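Local coordinates for protein sugar ABC transporter (Agrobacterium radiobacter, PDB 4RXT) that probably serves as the solute-binding component of a sugar ABC transporter, and holds arabinopyranose between its two domains, at residues I10-T15 with S69-K74; I92-D97 with A144-Q149. All coordinates share one frame; numbering follows the deposited sequence.

Interactions 1 and 2 lie side by side at the sugar pocket, their centres about 9 Å apart, and both reach the arabinopyranose. Interaction 1 joins strand 9-11 and its loop to loop 69-74 of the first domain; interaction 2 carries loop 92-97 across to helix 145-161 of the second. A probable backbone hydrogen bond, F73 O to D97 N at 2.8 Å, ties the outer parts of loops 69-74 and 92-97, and P70 CD packs at 3.1 Å against S94 O. Nearer the ligand, K12 NZ makes a weak hydrogen bond to S94 OG (3.1 Å). The sugar hydroxyl O3 unites the two contacts, being bound by K12 from interaction 1 and by D93 and S146 from interaction 2.

Interaction 1 of 2, residues I10-T15 with S69-K74; sequences IVKDTT and SPTEFK. With ARA (alpha-L-arabinopyranose), chain B.
The backbones of I10 and S69 are joined by a nearly straight hydrogen bond from S69 N to I10 O (3.0 Å, 169° at the hydrogen), formed near the carboxyl ends of the neighbouring parallel strands 9-11 and 66-68. The two segments stay close for a few residues more, with V11 CA 5.2 Å from S69 CA. S69 points its CB toward segment 10-15, and OG makes a weak second bond to I10 O and sits 3.1 Å from K12 N. Most of the side-chain contact belongs to K12. With CG anti to its own carbonyl carbon (chi1 -60°) and the chain extended from there on, it runs along the S69-T71 backbone, CG passing 3.4 Å from S69 O and CE 3.3 Å from P70 O. T71 crosses this aliphatic part, its OG1 lying 3.6 Å from K12 CD while hydrogen-bonding the carbonyl of E45. The buried ammonium is thereby delivered to the ligand, where K12 NZ donates to O3 of the arabinopyranose at 3.1 Å and to a water at 2.7 Å. W19 of helix 17-33 packs on V11, K12 and S69. Loops at the carboxyl ends of adjacent parallel strands, supplying a ligand-binding residue, are the usual binding-site architecture of a type I periplasmic binding protein domain.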
loop_
_atom_site.group_PDB
_atom_site.type_symbol
_atom_site.label_atom_id
_atom_site.label_comp_id
_atom_site.label_asym_id
_atom_site.label_seq_id
_atom_site.Cartn_x
_atom_site.Cartn_y
_atom_site.Cartn_z
ATOM N N ILE A 10 4.729 12.986 6.144
ATOM C CA ILE A 10 3.347 12.817 6.560
ATOM C C ILE A 10 2.853 11.528 5.946
ATOM O O ILE A 10 2.699 11.412 4.736
ATOM C CB ILE A 10 2.447 13.996 6.092
ATOM C CG1 ILE A 10 3.012 15.323 6.600
ATOM C CG2 ILE A 10 0.998 13.791 6.561
ATOM C CD1 ILE A 10 2.364 16.543 5.988
ATOM N N VAL A 11 2.614 10.547 6.799
ATOM C CA VAL A 11 2.127 9.246 6.376
ATOM C C VAL A 11 0.619 9.147 6.548
ATOM O O VAL A 11 0.012 10.031 7.158
ATOM C CB VAL A 11 2.837 8.101 7.093
ATOM C CG1 VAL A 11 4.335 8.137 6.762
ATOM C CG2 VAL A 11 2.593 8.172 8.599
ATOM N N LYS A 12 0.007 8.106 5.978
ATOM C CA LYS A 12 -1.467 7.955 6.099
ATOM C C LYS A 12 -1.907 7.567 7.518
ATOM O O LYS A 12 -3.009 7.884 7.927
ATOM C CB LYS A 12 -2.006 6.892 5.132
ATOM C CG LYS A 12 -1.750 7.145 3.659
ATOM C CD LYS A 12 -2.542 6.182 2.810
ATOM C CE LYS A 12 -2.282 6.343 1.330
ATOM N NZ LYS A 12 -3.232 5.484 0.559
ATOM N N ASP A 13 -1.092 6.760 8.222
ATOM C CA ASP A 13 -1.525 6.194 9.507
ATOM C C ASP A 13 -0.292 5.720 10.270
ATOM O O ASP A 13 0.334 4.733 9.906
ATOM C CB ASP A 13 -2.503 5.026 9.275
ATOM C CG ASP A 13 -2.994 4.347 10.600
ATOM O OD1 ASP A 13 -2.480 4.663 11.699
ATOM O OD2 ASP A 13 -3.868 3.458 10.542
ATOM N N THR A 14 0.037 6.435 11.333
ATOM C CA THR A 14 1.246 6.133 12.124
ATOM C C THR A 14 1.201 4.824 12.912
ATOM O O THR A 14 2.241 4.379 13.374
ATOM C CB THR A 14 1.548 7.278 13.116
ATOM O OG1 THR A 14 0.439 7.424 14.030
ATOM C CG2 THR A 14 1.831 8.596 12.378
ATOM N N THR A 15 0.018 4.234 13.063
ATOM C CA THR A 15 -0.172 2.971 13.787
ATOM C C THR A 15 -0.003 1.712 12.935
ATOM O O THR A 15 -0.029 0.608 13.443
ATOM C CB THR A 15 -1.575 2.913 14.443
ATOM O OG1 THR A 15 -2.588 2.733 13.443
ATOM C CG2 THR A 15 -1.868 4.191 15.238
ATOM N N SER A 69 2.375 10.959 1.815
ATOM C CA SER A 69 1.586 9.875 1.192
ATOM C C SER A 69 0.116 10.282 1.252
ATOM O O SER A 69 -0.529 10.034 2.230
ATOM C CB SER A 69 1.801 8.527 1.911
ATOM O OG SER A 69 1.359 8.635 3.240
ATOM N N PRO A 70 -0.402 10.895 0.168
ATOM C CA PRO A 70 -1.774 11.368 0.222
ATOM C C PRO A 70 -2.769 10.255 0.504
ATOM O O PRO A 70 -2.818 9.269 -0.210
ATOM C CB PRO A 70 -2.010 11.976 -1.160
ATOM C CG PRO A 70 -0.657 12.252 -1.717
ATOM C CD PRO A 70 0.269 11.235 -1.097
ATOM N N THR A 71 -3.621 10.459 1.511
ATOM C CA THR A 71 -4.484 9.397 1.953
ATOM C C THR A 71 -5.692 9.125 1.058
ATOM O O THR A 71 -6.150 8.006 0.949
ATOM C CB THR A 71 -4.839 9.556 3.438
ATOM O OG1 THR A 71 -5.253 8.278 3.948
ATOM C CG2 THR A 71 -5.906 10.611 3.620
ATOM N N GLU A 72 -6.185 10.157 0.368
ATOM C CA GLU A 72 -7.360 10.026 -0.489
ATOM C C GLU A 72 -7.006 10.893 -1.719
ATOM O O GLU A 72 -6.508 12.015 -1.580
ATOM C CB GLU A 72 -8.615 10.538 0.274
ATOM C CG GLU A 72 -9.985 9.952 -0.114
ATOM C CD GLU A 72 -10.751 10.715 -1.201
ATOM O OE1 GLU A 72 -10.340 11.799 -1.624
ATOM O OE2 GLU A 72 -11.798 10.206 -1.642
ATOM N N PHE A 73 -7.269 10.360 -2.915
ATOM C CA PHE A 73 -6.833 10.960 -4.173
ATOM C C PHE A 73 -7.445 12.340 -4.455
ATOM O O PHE A 73 -6.728 13.312 -4.685
ATOM C CB PHE A 73 -7.161 9.996 -5.348
ATOM C CG PHE A 73 -6.795 10.521 -6.693
ATOM C CD1 PHE A 73 -5.535 10.345 -7.200
ATOM C CD2 PHE A 73 -7.742 11.198 -7.467
ATOM C CE1 PHE A 73 -5.188 10.853 -8.453
ATOM C CE2 PHE A 73 -7.405 11.708 -8.719
ATOM C CZ PHE A 73 -6.127 11.532 -9.218
ATOM N N LYS A 74 -8.773 12.405 -4.458
ATOM C CA LYS A 74 -9.442 13.662 -4.781
ATOM C C LYS A 74 -9.258 14.691 -3.668
ATOM O O LYS A 74 -8.857 15.831 -3.910
ATOM C CB LYS A 74 -10.945 13.465 -5.065
ATOM C CG LYS A 74 -11.666 14.649 -5.723
ATOM C CD LYS A 74 -12.844 14.127 -6.553
ATOM C CE LYS A 74 -13.433 15.152 -7.515
ATOM N NZ LYS A 74 -14.906 14.969 -7.729
HETATM C C1 ARA B . -0.147 -0.175 1.687
HETATM C C2 ARA B . -0.543 0.857 0.614
HETATM C C3 ARA B . -0.988 2.142 1.290
HETATM C C4 ARA B . -2.067 1.877 2.355
HETATM C C5 ARA B . -2.152 0.449 2.698
HETATM O O1 ARA B . -0.374 -1.280 0.820
HETATM O O2 ARA B . 0.575 1.157 -0.243
HETATM O O3 ARA B . -1.389 3.071 0.269
HETATM O O4 ARA B . -3.394 2.095 1.872
HETATM O O5 ARA B . -0.892 -0.212 2.898
HETATM O O HOH W 1 -5.529 4.940 1.880
#

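Interaction 2 of 2, residues I92-D97 with A144-Q149; sequences IDSGAD and AGSLEQ. With ARA (alpha-L-arabinopyranose), chain B.
S94 and S146 meet where the loop after strand 89-92 comes up against the first turn of helix 145-161. The side chain of S94 makes the central link. Its CB lies against the S146 side chain, 3.9 Å from S146 CB. Beyond it, OG stands anti to the S94 backbone N (chi1 -170°), a torsion that aims the hydroxyl at the start of the helix. There S94 OG accepts a hydrogen bond from S146 N (2.9 Å, 162° at the hydrogen) and donates to a water 2.7 Å away. That water also receives G145 N and donates to G95 O, so the amino-terminal N-H groups of G145 and S146 are both satisfied, one through water and one directly. A second water, on the other side of the G95-G145 approach, bridges G95 N and Q149 OE1.

S146 works in turn on the ligand. Its CB rests 3.5 Å from D93 O, and its OG, held between the backbone N and the carbonyl carbon, donates to O3 of the arabinopyranose at 2.8 Å. D93 grips two adjacent hydroxyls of the sugar: D93 OD1 accepts from O2 at 2.5 Å and D93 OD2 from O3 at a very short 2.5 Å. O3 is thus both donor and acceptor between a loop residue and a helix residue. Y18 OH also hydrogen-bonds D93 OD1, which would help fix the carboxylate.

The contact bridges two domains, consistent with a closed, ligand-bound form: strand 89-92 belongs to the sheet of the first, whereas helix 145-161 follows strand 133-139 in the sheet of the second. N109, at the start of helix 109-128, packs against S146 and Q149, and W19 of helix 17-33 touches D93.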
loop_
_atom_site.group_PDB
_atom_site.type_symbol
_atom_site.label_atom_id
_atom_site.label_comp_id
_atom_site.label_asym_id
_atom_site.label_seq_id
_atom_site.Cartn_x
_atom_site.Cartn_y
_atom_site.Cartn_z
ATOM N N ILE A 92 4.710 10.214 -2.119
ATOM C CA ILE A 92 5.019 8.782 -2.080
ATOM C C ILE A 92 3.729 7.945 -2.043
ATOM O O ILE A 92 2.663 8.408 -1.593
ATOM C CB ILE A 92 5.970 8.395 -0.919
ATOM C CG1 ILE A 92 5.356 8.699 0.441
ATOM C CG2 ILE A 92 7.317 9.088 -1.084
ATOM C CD1 ILE A 92 6.096 8.022 1.594
ATOM N N ASP A 93 3.852 6.714 -2.541
ATOM C CA ASP A 93 2.887 5.618 -2.287
ATOM C C ASP A 93 1.545 5.648 -3.020
ATOM O O ASP A 93 1.094 4.599 -3.458
ATOM C CB ASP A 93 2.703 5.387 -0.772
ATOM C CG ASP A 93 1.755 4.229 -0.472
ATOM O OD1 ASP A 93 2.236 3.072 -0.482
ATOM O OD2 ASP A 93 0.546 4.491 -0.274
ATOM N N SER A 94 0.895 6.813 -3.092
ATOM C CA SER A 94 -0.524 6.862 -3.406
ATOM C C SER A 94 -0.803 8.245 -3.968
ATOM O O SER A 94 -0.418 9.231 -3.389
ATOM C CB SER A 94 -1.350 6.614 -2.122
ATOM O OG SER A 94 -2.731 6.429 -2.368
ATOM N N GLY A 95 -1.453 8.308 -5.119
ATOM C CA GLY A 95 -1.577 9.573 -5.847
ATOM C C GLY A 95 -2.594 10.546 -5.285
ATOM O O GLY A 95 -3.423 10.201 -4.443
ATOM N N ALA A 96 -2.488 11.784 -5.761
ATOM C CA ALA A 96 -3.473 12.806 -5.448
ATOM C C ALA A 96 -3.792 13.581 -6.718
ATOM O O ALA A 96 -2.992 13.645 -7.692
ATOM C CB ALA A 96 -3.006 13.754 -4.336
ATOM N N ASP A 97 -4.945 14.209 -6.687
ATOM C CA ASP A 97 -5.409 15.053 -7.826
ATOM C C ASP A 97 -4.694 16.430 -7.895
ATOM O O ASP A 97 -5.319 17.491 -7.762
ATOM C CB ASP A 97 -6.924 15.244 -7.736
ATOM C CG ASP A 97 -7.529 15.792 -9.013
ATOM O OD1 ASP A 97 -6.927 15.643 -10.105
ATOM O OD2 ASP A 97 -8.629 16.363 -8.910
ATOM N N ALA A 144 -8.766 5.877 -2.305
ATOM C CA ALA A 144 -7.299 5.946 -2.208
ATOM C C ALA A 144 -6.676 5.744 -3.574
ATOM O O ALA A 144 -7.065 4.857 -4.295
ATOM C CB ALA A 144 -6.739 4.894 -1.217
ATOM N N GLY A 145 -5.690 6.532 -3.917
ATOM C CA GLY A 145 -5.051 6.392 -5.224
ATOM C C GLY A 145 -4.453 4.996 -5.432
ATOM O O GLY A 145 -4.694 4.327 -6.423
ATOM N N SER A 146 -3.641 4.565 -4.464
ATOM C CA SER A 146 -2.945 3.270 -4.577
ATOM C C SER A 146 -3.973 2.129 -4.720
ATOM O O SER A 146 -3.858 1.260 -5.598
ATOM C CB SER A 146 -2.020 3.030 -3.379
ATOM O OG SER A 146 -2.779 3.137 -2.207
ATOM N N LEU A 147 -4.965 2.131 -3.840
ATOM C CA LEU A 147 -5.913 0.999 -3.781
ATOM C C LEU A 147 -6.856 0.933 -4.998
ATOM O O LEU A 147 -7.208 -0.162 -5.472
ATOM C CB LEU A 147 -6.728 1.033 -2.495
ATOM C CG LEU A 147 -5.887 1.128 -1.202
ATOM C CD1 LEU A 147 -6.812 1.068 0.022
ATOM C CD2 LEU A 147 -4.761 0.093 -1.101
ATOM N N GLU A 148 -7.305 2.111 -5.455
ATOM C CA GLU A 148 -8.165 2.134 -6.655
ATOM C C GLU A 148 -7.411 1.619 -7.895
ATOM O O GLU A 148 -7.963 0.900 -8.752
ATOM C CB GLU A 148 -8.753 3.511 -6.875
ATOM C CG GLU A 148 -9.718 3.921 -5.774
ATOM C CD GLU A 148 -10.910 2.976 -5.554
ATOM O OE1 GLU A 148 -11.383 2.299 -6.507
ATOM O OE2 GLU A 148 -11.428 2.949 -4.415
ATOM N N GLN A 149 -6.130 1.957 -7.980
ATOM C CA GLN A 149 -5.312 1.428 -9.082
ATOM C C GLN A 149 -5.107 -0.090 -8.995
ATOM O O GLN A 149 -5.128 -0.786 -9.997
ATOM C CB GLN A 149 -3.984 2.156 -9.193
ATOM C CG GLN A 149 -4.187 3.569 -9.671
ATOM C CD GLN A 149 -2.896 4.317 -9.822
ATOM O OE1 GLN A 149 -2.004 4.152 -9.025
ATOM N NE2 GLN A 149 -2.789 5.148 -10.847
HETATM C C1 ARA B . -0.147 -0.175 1.687
HETATM C C2 ARA B . -0.543 0.857 0.614
HETATM C C3 ARA B . -0.988 2.142 1.290
HETATM C C4 ARA B . -2.067 1.877 2.355
HETATM C C5 ARA B . -2.152 0.449 2.698
HETATM O O1 ARA B . -0.374 -1.280 0.820
HETATM O O2 ARA B . 0.575 1.157 -0.243
HETATM O O3 ARA B . -1.389 3.071 0.269
HETATM O O4 ARA B . -3.394 2.095 1.872
HETATM O O5 ARA B . -0.892 -0.212 2.898
HETATM O O HOH W 2 -4.310 8.671 -2.503
HETATM O O HOH W 3 -1.767 5.911 -6.861
#